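PDB 6TGF: exopolysaccharide biosynthesis protein from Pantoea stewartii subsp. stewartii DC283, which probably modifies or cleaves the glycan matrix of the bacterium's own biofilm, as a hydrolase with a tailspike-like parallel beta-helix. Local coordinates for residues V271-G276 with T308-D313; F278-C283 with F318-S323; R294-M299 with I329-F334; Y304-T309 with C362-N367; R325-S330 with Q356-A361. All blocks are in the same frame, centred on the assembly; numbering follows the deposited sequence.

Interaction 1: V271-G276 with T308-D313; sequences VQFPAG and TTIVSD
F273, P274 and G276 meet T308 and I310 in a mixed contact of backbone pairing, a side-chain hydrogen bond and apolar packing, where one short strand ends and its chain bends to run beside strand 308-311. G276 pairs with T308 in parallel. Its O accepts the straight bond from T309 N at 3.0 Å, and T308 CA-H leans on the same oxygen. The backbone of G276 has a phi of 133°, a value that suits a residue without a side chain. Two residues earlier in the bend, T308 OG1 donates to P274 O at 3.0 Å, approaching from above the carbonyl plane. Here, in the tailspike-like parallel beta-helix of this protein, a side chain joins successive coils where strand pairing lapses. The T308 hydroxyl also accepts from A298 N, so it is gripped twice. With OG1 placed beside the backbone N (chi1 -59°), the methyl CG2 lies anti to that N and meets F273 CB at 3.5 Å. The F273 side chain crosses both partners at about a right angle, and its CZ reaches I310 CD1 at 3.8 Å. F278 meets the F273 ring edge-to-face, and I255 of helix 252-265 packs there too.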
# COMPACT_ATOMS: atom_id res chain seq x y z
N VAL B 271 26.08 3.12 3.70
CA VAL B 271 26.42 2.37 4.95
C VAL B 271 25.54 1.12 5.04
O VAL B 271 24.32 1.27 5.22
CB VAL B 271 26.26 3.26 6.20
CG1 VAL B 271 26.75 2.56 7.46
CG2 VAL B 271 26.96 4.60 6.03
N GLN B 272 26.16 -0.06 4.94
CA GLN B 272 25.48 -1.38 5.01
C GLN B 272 26.02 -2.16 6.21
O GLN B 272 27.20 -2.55 6.17
CB GLN B 272 25.69 -2.16 3.71
CG GLN B 272 24.98 -3.51 3.67
CD GLN B 272 23.47 -3.36 3.71
OE1 GLN B 272 22.89 -2.58 2.95
NE2 GLN B 272 22.83 -4.10 4.59
N PHE B 273 25.18 -2.38 7.23
CA PHE B 273 25.45 -3.28 8.38
C PHE B 273 25.22 -4.73 7.95
O PHE B 273 24.27 -5.01 7.23
CB PHE B 273 24.53 -2.98 9.56
CG PHE B 273 24.84 -1.75 10.36
CD1 PHE B 273 24.30 -0.52 10.01
CD2 PHE B 273 25.65 -1.82 11.48
CE1 PHE B 273 24.57 0.61 10.76
CE2 PHE B 273 25.93 -0.68 12.22
CZ PHE B 273 25.39 0.53 11.86
N PRO B 274 26.06 -5.68 8.40
CA PRO B 274 25.70 -7.10 8.36
C PRO B 274 24.79 -7.39 9.56
O PRO B 274 24.59 -6.50 10.37
CB PRO B 274 27.05 -7.83 8.42
CG PRO B 274 27.99 -6.86 9.12
CD PRO B 274 27.41 -5.47 8.95
N ALA B 275 24.24 -8.61 9.64
CA ALA B 275 23.38 -9.06 10.76
C ALA B 275 24.21 -9.07 12.05
O ALA B 275 25.42 -9.38 11.97
CB ALA B 275 22.80 -10.42 10.46
N GLY B 276 23.60 -8.70 13.18
CA GLY B 276 24.22 -8.74 14.52
C GLY B 276 23.98 -7.46 15.31
O GLY B 276 23.31 -6.55 14.78
N THR B 308 19.68 -6.76 12.43
CA THR B 308 20.72 -5.79 12.86
C THR B 308 20.17 -4.91 13.99
O THR B 308 19.12 -4.27 13.78
CB THR B 308 21.20 -4.93 11.68
OG1 THR B 308 21.73 -5.81 10.69
CG2 THR B 308 22.26 -3.92 12.08
N THR B 309 20.86 -4.88 15.13
CA THR B 309 20.56 -4.01 16.30
C THR B 309 21.70 -3.00 16.48
O THR B 309 22.87 -3.44 16.57
CB THR B 309 20.33 -4.83 17.57
OG1 THR B 309 19.21 -5.69 17.35
CG2 THR B 309 20.07 -3.97 18.79
N ILE B 310 21.38 -1.71 16.51
CA ILE B 310 22.31 -0.62 16.91
C ILE B 310 22.12 -0.36 18.41
O ILE B 310 20.96 -0.40 18.87
CB ILE B 310 22.11 0.66 16.07
CG1 ILE B 310 22.70 0.50 14.66
CG2 ILE B 310 22.69 1.88 16.78
CD1 ILE B 310 22.24 1.55 13.68
N VAL B 311 23.22 -0.14 19.12
CA VAL B 311 23.24 0.17 20.58
C VAL B 311 24.39 1.17 20.81
O VAL B 311 25.42 1.04 20.12
CB VAL B 311 23.37 -1.12 21.41
CG1 VAL B 311 24.79 -1.63 21.50
CG2 VAL B 311 22.77 -0.97 22.79
N SER B 312 24.20 2.16 21.68
CA SER B 312 25.12 3.32 21.85
C SER B 312 25.32 3.64 23.34
O SER B 312 24.90 2.82 24.18
CB SER B 312 24.60 4.50 21.08
OG SER B 312 25.55 5.57 21.09
N ASP B 313 25.95 4.78 23.63
CA ASP B 313 26.41 5.18 24.98
C ASP B 313 25.52 6.30 25.55
O ASP B 313 25.62 6.57 26.76
CB ASP B 313 27.88 5.61 24.96
CG ASP B 313 28.22 6.69 23.95
OD1 ASP B 313 27.29 7.16 23.26
OD2 ASP B 313 29.40 7.05 23.86

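Interaction 2: F278-C283 with F318-S323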
# COMPACT_ATOMS: atom_id res chain seq x y z
N PHE B 278 25.63 -4.10 17.08
CA PHE B 278 26.77 -3.18 16.85
C PHE B 278 26.71 -2.00 17.83
O PHE B 278 25.62 -1.43 18.01
CB PHE B 278 26.77 -2.68 15.40
CG PHE B 278 27.07 -3.76 14.39
CD1 PHE B 278 26.07 -4.61 13.95
CD2 PHE B 278 28.36 -3.94 13.90
CE1 PHE B 278 26.35 -5.61 13.03
CE2 PHE B 278 28.63 -4.94 12.98
CZ PHE B 278 27.63 -5.77 12.55
N PHE B 279 27.86 -1.67 18.43
CA PHE B 279 28.05 -0.47 19.29
C PHE B 279 28.51 0.70 18.42
O PHE B 279 29.54 0.57 17.73
CB PHE B 279 29.04 -0.76 20.42
CG PHE B 279 29.29 0.40 21.34
CD1 PHE B 279 28.26 0.92 22.11
CD2 PHE B 279 30.54 0.99 21.43
CE1 PHE B 279 28.48 2.00 22.95
CE2 PHE B 279 30.76 2.06 22.28
CZ PHE B 279 29.73 2.56 23.04
N VAL B 280 27.78 1.81 18.46
CA VAL B 280 28.01 3.02 17.62
C VAL B 280 27.95 4.26 18.52
O VAL B 280 26.86 4.53 19.07
CB VAL B 280 26.99 3.11 16.47
CG1 VAL B 280 27.23 4.31 15.58
CG2 VAL B 280 26.96 1.83 15.64
N THR B 281 29.06 4.99 18.65
CA THR B 281 29.12 6.34 19.26
C THR B 281 28.62 7.36 18.23
O THR B 281 28.69 7.05 17.02
CB THR B 281 30.54 6.68 19.76
OG1 THR B 281 31.45 6.51 18.67
CG2 THR B 281 30.97 5.83 20.93
N GLY B 282 28.14 8.52 18.70
CA GLY B 282 27.60 9.61 17.87
C GLY B 282 28.45 9.88 16.64
O GLY B 282 29.61 10.30 16.80
N CYS B 283 27.89 9.63 15.45
CA CYS B 283 28.52 9.89 14.13
C CYS B 283 27.98 11.22 13.57
O CYS B 283 26.76 11.29 13.31
CB CYS B 283 28.24 8.76 13.15
SG CYS B 283 29.10 7.22 13.56
N PHE B 318 22.00 12.41 18.93
CA PHE B 318 21.60 11.45 17.86
C PHE B 318 22.80 10.56 17.49
O PHE B 318 23.93 11.08 17.44
CB PHE B 318 21.08 12.20 16.63
CG PHE B 318 19.85 13.04 16.88
CD1 PHE B 318 18.58 12.49 16.75
CD2 PHE B 318 19.96 14.37 17.25
CE1 PHE B 318 17.45 13.26 16.98
CE2 PHE B 318 18.83 15.13 17.48
CZ PHE B 318 17.58 14.58 17.35
N VAL B 319 22.54 9.28 17.23
CA VAL B 319 23.58 8.29 16.81
C VAL B 319 24.12 8.71 15.44
O VAL B 319 25.33 8.52 15.20
CB VAL B 319 23.04 6.84 16.79
CG1 VAL B 319 24.08 5.84 16.30
CG2 VAL B 319 22.51 6.41 18.16
N PHE B 320 23.27 9.28 14.58
CA PHE B 320 23.61 9.77 13.22
C PHE B 320 23.14 11.22 13.05
O PHE B 320 21.92 11.46 13.10
CB PHE B 320 23.00 8.85 12.16
CG PHE B 320 23.34 7.39 12.33
CD1 PHE B 320 24.66 6.97 12.28
CD2 PHE B 320 22.36 6.45 12.56
CE1 PHE B 320 24.98 5.63 12.45
CE2 PHE B 320 22.68 5.11 12.73
CZ PHE B 320 23.99 4.70 12.67
N GLU B 321 24.09 12.15 12.85
CA GLU B 321 23.83 13.58 12.53
C GLU B 321 24.11 13.80 11.04
O GLU B 321 25.26 14.12 10.69
CB GLU B 321 24.72 14.49 13.38
CG GLU B 321 24.30 14.57 14.83
CD GLU B 321 23.13 15.48 15.12
OE1 GLU B 321 22.46 15.93 14.17
OE2 GLU B 321 22.89 15.76 16.31
N VAL B 322 23.09 13.63 10.19
CA VAL B 322 23.21 13.69 8.71
C VAL B 322 22.68 15.03 8.21
O VAL B 322 21.91 15.68 8.94
CB VAL B 322 22.49 12.50 8.03
CG1 VAL B 322 22.94 11.17 8.61
CG2 VAL B 322 20.97 12.63 8.10
N SER B 323 23.09 15.43 7.00
CA SER B 323 22.61 16.62 6.26
C SER B 323 22.58 16.29 4.76
O SER B 323 23.54 16.67 4.05
CB SER B 323 23.46 17.83 6.56
OG SER B 323 23.03 18.95 5.81
O HOH W 1 26.01 12.20 16.28
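C283 and F320 run side by side in parallel, their CA atoms 5.0 Å apart, and two nearly straight backbone bonds flank the pair. C283 N donates to V319 O at 2.8 Å from above the carbonyl plane. C283 O in turn accepts from E321 N, also at 2.8 Å, with the N-H coming in almost along the axis of the carbonyl. A water donates to F318 O at 2.6 Å and, weakly, to C283 O, bridging the two segments beside the corner at V319. Strand 283-284 is the first of a parallel series continued by 318-324 and 346-350, one wall of the beta-helix, and the contact illustrates how such a wall begins. On its inner side, V280 and V319 meet methyl to methyl, CG1 to CG1 at 3.6 Å, their side chains crossing at about a right angle. In both valines CG1 is anti to the backbone N (chi1 -179° and 177°). V319 CG1 also lies over the centre of the neighbouring F320 ring, while V280 CG1 approaches F320 CE1 at 4.1 Å. C283 CB comes to F320 CD1 at the same 4.1 Å. I255 of helix 252-265 packs on V280 and C283, placing that helix over this end of the interior. E321 lays its CB near C283 O but sends its carboxylate away, into a salt bridge with R349.

Interaction 3: R294-M299 with I329-F334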
# COMPACT_ATOMS: atom_id res chain seq x y z
N ARG B 294 22.19 6.89 2.78
CA ARG B 294 21.51 5.59 2.98
C ARG B 294 22.19 4.86 4.15
O ARG B 294 23.42 4.94 4.26
CB ARG B 294 21.54 4.76 1.70
CG ARG B 294 20.98 3.35 1.86
CD ARG B 294 21.20 2.51 0.62
NE ARG B 294 20.77 1.12 0.80
CZ ARG B 294 21.45 0.18 1.45
NH1 ARG B 294 22.61 0.45 2.02
NH2 ARG B 294 20.95 -1.04 1.54
N ILE B 295 21.39 4.19 4.98
CA ILE B 295 21.89 3.31 6.08
C ILE B 295 20.87 2.18 6.26
O ILE B 295 19.66 2.48 6.37
CB ILE B 295 22.15 4.13 7.36
CG1 ILE B 295 22.93 3.33 8.40
CG2 ILE B 295 20.86 4.70 7.95
CD1 ILE B 295 23.73 4.19 9.35
N SER B 296 21.33 0.93 6.24
CA SER B 296 20.47 -0.28 6.22
C SER B 296 21.13 -1.42 7.01
O SER B 296 22.36 -1.56 6.94
CB SER B 296 20.17 -0.70 4.81
OG SER B 296 19.15 -1.69 4.78
N GLY B 297 20.31 -2.19 7.74
CA GLY B 297 20.71 -3.46 8.37
C GLY B 297 20.57 -4.62 7.40
O GLY B 297 20.10 -4.39 6.27
N ALA B 298 20.94 -5.83 7.84
CA ALA B 298 20.97 -7.07 7.03
C ALA B 298 19.75 -7.13 6.10
O ALA B 298 18.62 -7.24 6.62
CB ALA B 298 21.03 -8.28 7.94
N MET B 299 19.98 -7.06 4.78
CA MET B 299 18.93 -7.09 3.74
C MET B 299 18.45 -8.54 3.54
O MET B 299 18.88 -9.18 2.56
CB MET B 299 19.44 -6.53 2.40
CG MET B 299 19.59 -5.02 2.41
SD MET B 299 20.16 -4.36 0.81
CE MET B 299 21.81 -5.06 0.73
N ILE B 329 16.58 4.97 5.70
CA ILE B 329 16.88 4.11 6.89
C ILE B 329 15.98 2.88 6.82
O ILE B 329 14.75 3.06 6.67
CB ILE B 329 16.67 4.87 8.22
CG1 ILE B 329 17.19 6.31 8.16
CG2 ILE B 329 17.28 4.10 9.38
CD1 ILE B 329 16.97 7.09 9.44
N SER B 330 16.54 1.67 6.94
CA SER B 330 15.77 0.40 6.84
C SER B 330 16.47 -0.74 7.59
O SER B 330 17.71 -0.75 7.64
CB SER B 330 15.50 0.04 5.40
OG SER B 330 16.70 -0.01 4.65
N ASN B 331 15.67 -1.65 8.15
CA ASN B 331 16.11 -2.96 8.72
C ASN B 331 17.03 -2.73 9.92
O ASN B 331 18.05 -3.43 10.01
CB ASN B 331 16.80 -3.82 7.66
CG ASN B 331 16.03 -3.90 6.36
OD1 ASN B 331 14.81 -4.05 6.37
ND2 ASN B 331 16.73 -3.80 5.24
N LEU B 332 16.66 -1.83 10.83
CA LEU B 332 17.47 -1.51 12.04
C LEU B 332 16.59 -1.55 13.30
O LEU B 332 15.50 -0.94 13.28
CB LEU B 332 18.12 -0.14 11.88
CG LEU B 332 19.23 -0.05 10.83
CD1 LEU B 332 19.61 1.39 10.56
CD2 LEU B 332 20.45 -0.85 11.27
N ILE B 333 17.05 -2.26 14.33
CA ILE B 333 16.59 -2.10 15.74
C ILE B 333 17.57 -1.13 16.42
O ILE B 333 18.78 -1.38 16.33
CB ILE B 333 16.52 -3.45 16.47
CG1 ILE B 333 15.74 -4.49 15.66
CG2 ILE B 333 15.94 -3.27 17.87
CD1 ILE B 333 15.68 -5.87 16.28
N PHE B 334 17.07 -0.05 17.03
CA PHE B 334 17.86 0.86 17.89
C PHE B 334 17.37 0.75 19.34
O PHE B 334 16.25 1.21 19.63
CB PHE B 334 17.80 2.31 17.40
CG PHE B 334 18.47 3.30 18.33
CD1 PHE B 334 19.73 3.05 18.84
CD2 PHE B 334 17.84 4.49 18.69
CE1 PHE B 334 20.35 3.95 19.70
CE2 PHE B 334 18.46 5.39 19.54
CZ PHE B 334 19.71 5.12 20.04
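N331 reaches across to S296 and G297 from a corner of the chain, where its backbone takes a left-handed conformation (phi 64°, psi 45°). Its CB sits 3.6 Å from G297 O; CG passes farther from the S296 hydroxyl; and at the tip ND2 comes to 3.2 Å from S296 OG, with M299 CG a little beyond. S296 OG is hydrogen-bonded to S330 OG at 3.0 Å, and either hydroxyl may donate. The two serines get there differently: S296 OG is anti to its backbone N (chi1 -169°), whereas S330 OG sits between N and carbonyl carbon. Beneath them the parallel backbones are joined by G297 N to S330 O at 3.0 Å and by a longer bond from S330 N to I295 O. On the other face I295 and I329 lie side by side, CG2 to CG2 at 3.9 Å, and L332 CD2 packs against G297 N. N301 of the second subunit packs on S330 and N331 and bonds weakly to S296 OG. The chemistry thus divides by face: branched aliphatic groups fill the interior of the coil, while hydroxyls and an amide gather where another subunit docks.

Interaction 4: Y304-T309 with C362-N367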
# COMPACT_ATOMS: atom_id res chain seq x y z
N TYR B 304 9.02 -8.76 10.89
CA TYR B 304 8.83 -8.22 12.26
C TYR B 304 10.13 -7.65 12.81
O TYR B 304 10.19 -6.42 13.05
CB TYR B 304 8.26 -9.32 13.17
CG TYR B 304 6.91 -9.83 12.73
CD1 TYR B 304 5.79 -9.01 12.80
CD2 TYR B 304 6.76 -11.10 12.22
CE1 TYR B 304 4.55 -9.46 12.38
CE2 TYR B 304 5.52 -11.57 11.80
CZ TYR B 304 4.42 -10.74 11.88
OH TYR B 304 3.20 -11.19 11.47
N PHE B 305 11.14 -8.50 13.01
CA PHE B 305 12.39 -8.17 13.75
C PHE B 305 13.57 -8.14 12.79
O PHE B 305 13.98 -9.17 12.26
CB PHE B 305 12.58 -9.16 14.90
CG PHE B 305 11.46 -9.12 15.90
CD1 PHE B 305 11.35 -8.08 16.81
CD2 PHE B 305 10.49 -10.11 15.92
CE1 PHE B 305 10.31 -8.04 17.72
CE2 PHE B 305 9.44 -10.06 16.83
CZ PHE B 305 9.36 -9.03 17.73
N PRO B 306 14.14 -6.94 12.52
CA PRO B 306 15.41 -6.82 11.79
C PRO B 306 16.54 -7.63 12.44
O PRO B 306 16.54 -7.78 13.65
CB PRO B 306 15.73 -5.32 11.85
CG PRO B 306 14.39 -4.65 12.04
CD PRO B 306 13.57 -5.63 12.86
N ALA B 307 17.49 -8.11 11.62
CA ALA B 307 18.63 -8.96 12.04
C ALA B 307 19.82 -8.09 12.46
O ALA B 307 20.87 -8.67 12.82
CB ALA B 307 19.00 -9.90 10.93
N THR B 308 19.68 -6.76 12.43
CA THR B 308 20.72 -5.79 12.86
C THR B 308 20.17 -4.91 13.99
O THR B 308 19.12 -4.27 13.78
CB THR B 308 21.20 -4.93 11.68
OG1 THR B 308 21.73 -5.81 10.69
CG2 THR B 308 22.26 -3.92 12.08
N THR B 309 20.86 -4.88 15.13
CA THR B 309 20.56 -4.01 16.30
C THR B 309 21.70 -3.00 16.48
O THR B 309 22.87 -3.44 16.57
CB THR B 309 20.33 -4.83 17.57
OG1 THR B 309 19.21 -5.69 17.35
CG2 THR B 309 20.07 -3.97 18.79
N CYS B 362 10.86 -1.02 8.18
CA CYS B 362 11.28 -2.08 9.13
C CYS B 362 12.23 -1.49 10.18
O CYS B 362 13.42 -1.88 10.19
CB CYS B 362 11.92 -3.24 8.38
SG CYS B 362 10.81 -3.98 7.16
N LEU B 363 11.72 -0.59 11.02
CA LEU B 363 12.47 0.10 12.10
C LEU B 363 11.81 -0.20 13.45
O LEU B 363 10.59 0.02 13.57
CB LEU B 363 12.48 1.61 11.84
CG LEU B 363 12.99 2.06 10.47
CD1 LEU B 363 12.90 3.57 10.33
CD2 LEU B 363 14.42 1.59 10.22
N ARG B 364 12.59 -0.68 14.43
CA ARG B 364 12.14 -0.88 15.83
C ARG B 364 12.88 0.11 16.74
O ARG B 364 14.13 0.12 16.69
CB ARG B 364 12.37 -2.32 16.29
CG ARG B 364 11.46 -3.34 15.63
CD ARG B 364 11.38 -4.66 16.38
NE ARG B 364 10.11 -4.85 17.09
CZ ARG B 364 8.96 -5.20 16.53
NH1 ARG B 364 8.89 -5.40 15.22
NH2 ARG B 364 7.88 -5.36 17.27
N PHE B 365 12.15 0.90 17.51
CA PHE B 365 12.68 1.86 18.52
C PHE B 365 12.36 1.33 19.93
O PHE B 365 11.21 1.47 20.37
CB PHE B 365 12.11 3.26 18.29
CG PHE B 365 12.31 3.78 16.89
CD1 PHE B 365 13.57 4.10 16.42
CD2 PHE B 365 11.23 3.94 16.04
CE1 PHE B 365 13.75 4.58 15.13
CE2 PHE B 365 11.40 4.41 14.75
CZ PHE B 365 12.66 4.73 14.30
N ASN B 366 13.36 0.73 20.59
CA ASN B 366 13.24 0.16 21.96
C ASN B 366 13.99 1.06 22.94
O ASN B 366 15.20 1.26 22.75
CB ASN B 366 13.78 -1.27 22.03
CG ASN B 366 13.04 -2.24 21.13
OD1 ASN B 366 11.84 -2.11 20.92
ND2 ASN B 366 13.76 -3.22 20.59
N ASN B 367 13.28 1.59 23.95
CA ASN B 367 13.87 2.33 25.10
C ASN B 367 14.70 3.51 24.60
O ASN B 367 15.83 3.69 25.10
CB ASN B 367 14.71 1.40 25.98
CG ASN B 367 14.06 0.05 26.21
OD1 ASN B 367 13.11 -0.06 26.97
ND2 ASN B 367 14.58 -0.98 25.55
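The loop that carries Y304, F305 and P306 between two strands of the beta-helix reaches along the outside of the coils to meet R364 and C362 on strand 356-366, close to a subunit interface. R364 bears most of the contact. Its chain bends at chi3 (106°), which turns the guanidinium back toward the loop. F305 comes over one face of that group, with CE1 3.3 Å from R364 NE and CD1 3.4 Å from R364 CD. The two planes are inclined by 44°, so this is a tilted approach and not a parallel stack, and the ring meets the guanidinium toward its rim. At the edge of the guanidinium, near its plane, R364 NH1 donates to Y304 O at 2.7 Å in a bent and therefore weak bond, its N-H···O angle 125°. P306 packs at the base of the arginine, its CD 4.2 Å from R364 CG, and its CG lies 3.5 Å from C362 O. The same arginine makes a cation-pi contact with Y387. W326 of the third subunit packs against the rings of both Y304 and F305, edge-to-face with the latter. The guanidinium is therefore held by aromatic rings and a bent carbonyl bond, with no carboxylate across the contact; its positive charge is probably eased mainly by polarisable neighbours, while the loop presents aromatic rings to another subunit.

Interaction 5: R325-S330 with Q356-A361. With EDO (1,2-ethanediol), chain C.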
# COMPACT_ATOMS: atom_id res chain seq x y z
N ARG B 325 19.75 15.62 1.14
CA ARG B 325 18.43 15.87 0.48
C ARG B 325 17.61 14.57 0.49
O ARG B 325 16.41 14.64 0.79
CB ARG B 325 18.62 16.40 -0.94
CG ARG B 325 17.31 16.75 -1.65
CD ARG B 325 17.52 17.55 -2.92
NE ARG B 325 16.29 17.82 -3.65
CZ ARG B 325 15.37 18.73 -3.33
NH1 ARG B 325 15.52 19.49 -2.26
NH2 ARG B 325 14.30 18.88 -4.09
N TRP B 326 18.25 13.44 0.18
CA TRP B 326 17.63 12.09 0.16
C TRP B 326 18.23 11.23 1.28
O TRP B 326 19.47 11.16 1.38
CB TRP B 326 17.81 11.42 -1.21
CG TRP B 326 16.96 12.03 -2.28
CD1 TRP B 326 15.65 11.77 -2.54
CD2 TRP B 326 17.38 12.99 -3.26
NE1 TRP B 326 15.21 12.51 -3.60
CE2 TRP B 326 16.25 13.27 -4.07
CE3 TRP B 326 18.58 13.65 -3.54
CZ2 TRP B 326 16.30 14.18 -5.13
CZ3 TRP B 326 18.62 14.55 -4.59
CH2 TRP B 326 17.50 14.81 -5.37
N VAL B 327 17.36 10.61 2.10
CA VAL B 327 17.75 9.75 3.26
C VAL B 327 16.90 8.48 3.23
O VAL B 327 15.67 8.59 3.05
CB VAL B 327 17.59 10.51 4.59
CG1 VAL B 327 17.93 9.63 5.79
CG2 VAL B 327 18.42 11.78 4.62
N GLU B 328 17.54 7.32 3.39
CA GLU B 328 16.89 5.98 3.49
C GLU B 328 17.45 5.26 4.73
O GLU B 328 18.67 5.02 4.77
CB GLU B 328 17.13 5.17 2.21
CG GLU B 328 16.72 5.89 0.94
CD GLU B 328 16.90 5.11 -0.35
OE1 GLU B 328 17.88 4.34 -0.45
OE2 GLU B 328 16.06 5.26 -1.26
N ILE B 329 16.58 4.97 5.70
CA ILE B 329 16.88 4.11 6.89
C ILE B 329 15.98 2.88 6.82
O ILE B 329 14.75 3.06 6.67
CB ILE B 329 16.67 4.87 8.22
CG1 ILE B 329 17.19 6.31 8.16
CG2 ILE B 329 17.28 4.10 9.38
CD1 ILE B 329 16.97 7.09 9.44
N SER B 330 16.54 1.67 6.94
CA SER B 330 15.77 0.40 6.84
C SER B 330 16.47 -0.74 7.59
O SER B 330 17.71 -0.75 7.64
CB SER B 330 15.50 0.04 5.40
OG SER B 330 16.70 -0.01 4.65
N GLN B 356 13.85 18.13 2.30
CA GLN B 356 14.33 16.78 2.70
C GLN B 356 13.35 15.72 2.19
O GLN B 356 12.13 15.92 2.33
CB GLN B 356 14.46 16.68 4.22
CG GLN B 356 15.74 17.29 4.77
CD GLN B 356 15.86 17.15 6.27
OE1 GLN B 356 15.15 16.38 6.90
NE2 GLN B 356 16.77 17.92 6.85
N PHE B 357 13.89 14.65 1.60
CA PHE B 357 13.17 13.40 1.24
C PHE B 357 13.59 12.32 2.24
O PHE B 357 14.80 12.24 2.55
CB PHE B 357 13.48 12.99 -0.20
CG PHE B 357 12.92 13.91 -1.26
CD1 PHE B 357 11.64 13.73 -1.75
CD2 PHE B 357 13.69 14.94 -1.78
CE1 PHE B 357 11.13 14.57 -2.73
CE2 PHE B 357 13.17 15.78 -2.76
CZ PHE B 357 11.89 15.59 -3.23
N PHE B 358 12.64 11.52 2.73
CA PHE B 358 12.89 10.45 3.73
C PHE B 358 12.07 9.20 3.40
O PHE B 358 10.86 9.32 3.17
CB PHE B 358 12.57 10.95 5.15
CG PHE B 358 12.97 9.99 6.24
CD1 PHE B 358 12.07 9.03 6.70
CD2 PHE B 358 14.23 10.02 6.80
CE1 PHE B 358 12.44 8.15 7.70
CE2 PHE B 358 14.60 9.14 7.80
CZ PHE B 358 13.70 8.20 8.25
N ARG B 359 12.74 8.04 3.37
CA ARG B 359 12.12 6.70 3.29
C ARG B 359 12.61 5.86 4.47
O ARG B 359 13.83 5.68 4.61
CB ARG B 359 12.45 6.03 1.95
CG ARG B 359 11.65 6.59 0.78
CD ARG B 359 11.92 5.86 -0.52
NE ARG B 359 11.46 4.48 -0.49
CZ ARG B 359 10.20 4.09 -0.64
NH1 ARG B 359 9.24 4.98 -0.85
NH2 ARG B 359 9.90 2.80 -0.59
N GLY B 360 11.67 5.39 5.30
CA GLY B 360 11.91 4.48 6.44
C GLY B 360 11.10 3.21 6.29
O GLY B 360 9.91 3.30 5.92
N ALA B 361 11.70 2.05 6.57
CA ALA B 361 11.06 0.72 6.46
C ALA B 361 11.69 -0.25 7.47
O ALA B 361 12.93 -0.28 7.56
CB ALA B 361 11.17 0.20 5.05
C1 EDO C . 14.80 16.92 -7.87
O1 EDO C . 14.38 16.77 -6.53
C2 EDO C . 15.78 15.88 -8.29
O2 EDO C . 15.76 15.57 -9.67
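F358 packs its ring between the levels of V327 and I329 on the apolar face shared by the two strands. I329 CD1 meets the ring at its edge, 3.5 Å from F358 CE2, and V327 CG1 approaches F358 CD2 obliquely at 3.9 Å. With CG anti to the backbone N (chi1 -173°), the F358 side chain crosses both aliphatic ones at a slant, and L373 and L375 of strand 373-378, on another wall of the helix, pack on it too. Outward from there comes the backbone: the strand axes run parallel 4.9 Å apart, in register from R325 beside Q356 to S330 beside A361. The bonds pass to and fro, among them R359 N to V327 O at 3.0 Å, I329 N to R359 O and A361 N to I329 O; that from V327 N to F357 O is weak. On the opposite face W326 and F357 form an offset pair, planes 10° apart but slid so far that the rings barely overlap, with W326 NE1 3.4 Å from F357 CD2. The F357 ring then turns its edge, at CE2, to a face of the R325 guanidinium, the planes 82° apart. R325 NH2 donates to O1 of a 1,2-ethanediol at 3.2 Å, probably a molecule from the crystallisation liquor. Farther along this face E328 OE2 and R359 NE stay 4.7 Å apart, and E328 OE2 accepts instead from G303 N of the second subunit. Parallel strands of successive coils, stacked in register over an apolar inner face, mark the parallel beta-helix of tailspike-like proteins.

Interactions 1 to 5 sample the early coils of one beta-helix. Interaction 2 is buried, at the end near helix 252-265, and touches no other subunit; F320 from it meets I295 of interaction 3 in the interior. Interactions 3 and 5 share I329 and S330, so strand 327-330 is paired on both flanks, and both touch the second subunit. Interaction 1 uses strand 308-311, whose first residues, T308 and T309, also end the segment 304-309 of interaction 4, the only one of the five without a parallel backbone bridge. Chemistry follows place: methyls and phenyl rings inside, hydroxyls at the corners of interactions 1 and 3, joined by an amide in interaction 3, and arginines with aromatic rings on the outer faces of interactions 4 and 5.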